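Local coordinates for protein ferritin (PDB 4IWK) that probably takes up ferrous iron, oxidises it with dioxygen and stores it as ferric hydroxide inside a 24-subunit shell, at residues A108-T111 with V117-F120. Residues are numbered along the deposited sequence; the frame is centred on the assembly and turned at random.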
ATOM      1  N   ALA A 108      -4.645  57.406 -17.404  1.00 21.54           N
ATOM      2  CA  ALA A 108      -5.054  58.294 -16.259  1.00 24.62           C
ATOM      3  C   ALA A 108      -4.185  57.991 -15.050  1.00 25.07           C
ATOM      4  O   ALA A 108      -3.744  58.932 -14.284  1.00 27.12           O
ATOM      5  CB  ALA A 108      -6.532  58.074 -15.912  1.00 24.18           C
ATOM      6  N   ALA A 109      -3.926  56.686 -14.837  1.00 21.25           N
ATOM      7  CA  ALA A 109      -3.107  56.312 -13.657  1.00 19.15           C
ATOM      8  C   ALA A 109      -1.667  56.816 -13.819  1.00 23.47           C
ATOM      9  O   ALA A 109      -1.066  57.264 -12.884  1.00 23.92           O
ATOM     10  CB  ALA A 109      -3.093  54.755 -13.435  1.00 23.26           C
ATOM     11  N   SER A 110      -1.161  56.667 -15.030  1.00 23.42           N
ATOM     12  CA  SER A 110       0.228  57.151 -15.316  1.00 26.01           C
ATOM     13  C   SER A 110       0.317  58.666 -15.085  1.00 26.69           C
ATOM     14  O   SER A 110       1.257  59.116 -14.452  1.00 28.87           O
ATOM     15  CB  SER A 110       0.543  56.874 -16.775  1.00 27.74           C
ATOM     16  OG  SER A 110       1.921  57.247 -17.018  1.00 31.80           O
ATOM     17  N   THR A 111      -0.629  59.426 -15.600  1.00 24.91           N
ATOM     18  CA  THR A 111      -0.670  60.922 -15.342  1.00 29.86           C
ATOM     19  C   THR A 111      -0.695  61.274 -13.873  1.00 29.65           C
ATOM     20  O   THR A 111      -0.036  62.250 -13.478  1.00 29.21           O
ATOM     21  CB  THR A 111      -1.922  61.501 -16.038  1.00 29.29           C
ATOM     22  OG1 THR A 111      -1.740  61.307 -17.457  1.00 29.68           O
ATOM     23  CG2 THR A 111      -2.222  62.987 -15.709  1.00 39.08           C
ATOM     24  N   VAL A 117      -2.153  51.450  -9.042  1.00 17.62           N
ATOM     25  CA  VAL A 117      -3.121  51.155 -10.078  1.00 17.61           C
ATOM     26  C   VAL A 117      -2.366  50.644 -11.333  1.00 19.20           C
ATOM     27  O   VAL A 117      -2.777  49.617 -11.897  1.00 19.47           O
ATOM     28  CB  VAL A 117      -4.049  52.363 -10.424  1.00 18.73           C
ATOM     29  CG1 VAL A 117      -4.840  52.031 -11.679  1.00 18.43           C
ATOM     30  CG2 VAL A 117      -4.997  52.555  -9.210  1.00 20.06           C
ATOM     31  N   MET A 118      -1.241  51.249 -11.709  1.00 18.72           N
ATOM     32  CA  MET A 118      -0.592  50.730 -12.921  1.00 20.21           C
ATOM     33  C   MET A 118      -0.121  49.317 -12.736  1.00 19.25           C
ATOM     34  O   MET A 118      -0.157  48.514 -13.661  1.00 19.50           O
ATOM     35  CB  MET A 118       0.650  51.586 -13.279  1.00 20.29           C
ATOM     36  CG  MET A 118       0.127  52.924 -13.824  1.00 25.15           C
ATOM     37  SD  MET A 118       1.498  53.964 -14.461  1.00 29.50           S
ATOM     38  CE  MET A 118       2.110  54.527 -12.859  1.00 25.36           C
ATOM     39  N   ALA A 119       0.402  48.996 -11.548  1.00 18.46           N
ATOM     40  CA  ALA A 119       0.843  47.612 -11.291  1.00 17.13           C
ATOM     41  C   ALA A 119      -0.337  46.592 -11.295  1.00 17.12           C
ATOM     42  O   ALA A 119      -0.257  45.493 -11.854  1.00 19.97           O
ATOM     43  CB  ALA A 119       1.535  47.525  -9.925  1.00 18.95           C
ATOM     44  N   PHE A 120      -1.491  47.053 -10.727  1.00 16.69           N
ATOM     45  CA  PHE A 120      -2.649  46.175 -10.796  1.00 16.87           C
ATOM     46  C   PHE A 120      -3.075  45.849 -12.232  1.00 18.07           C
ATOM     47  O   PHE A 120      -3.549  44.779 -12.485  1.00 17.77           O
ATOM     48  CB  PHE A 120      -3.800  46.907 -10.026  1.00 17.72           C
ATOM     49  CG  PHE A 120      -5.139  46.168 -10.100  1.00 18.34           C
ATOM     50  CD1 PHE A 120      -5.328  45.009  -9.381  1.00 20.44           C
ATOM     51  CD2 PHE A 120      -6.142  46.657 -10.922  1.00 20.81           C
ATOM     52  CE1 PHE A 120      -6.571  44.286  -9.441  1.00 22.71           C
ATOM     53  CE2 PHE A 120      -7.376  45.928 -11.010  1.00 20.46           C
ATOM     54  CZ  PHE A 120      -7.564  44.760 -10.276  1.00 20.60           C
TER
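At the short connection between the third and fourth long helices of the ferritin four-helix bundle, the last turn of helix 84-111 packs against the first turns of helix 115-145 through A109, S110, V117 and M118. A109 points at the facing helix and sets its methyl group between two side chains: CB lies 3.7 Å from CG1 of V117 and 3.7 Å from CG of M118. M118 reaches further across. Its chain is extended through chi2 (-174°), which carries the sulfur past A109 to the backbone of S110, and SD ends 3.5 Å from S110 CA. A bend at chi3 (-77°) then turns the terminal methyl along the backbone of helix 84-111, with M118 CE 4.2 Å from A109 O. The serine CB also borders the sulfur, 3.8 Å from SD. No hydrogen bond crosses between the segments, and the nearest CA atoms, those of A109 and M118, are 6.2 Å apart; such close approach fits a hairpin between consecutive bundle helices with a small residue at the interface. The start of helix 115-145 is tied by D114, whose OD1 accepts a hydrogen bond from V117 N. A109 also touches L5 of helix 3-32. S110 packs on F115 of a neighbouring subunit.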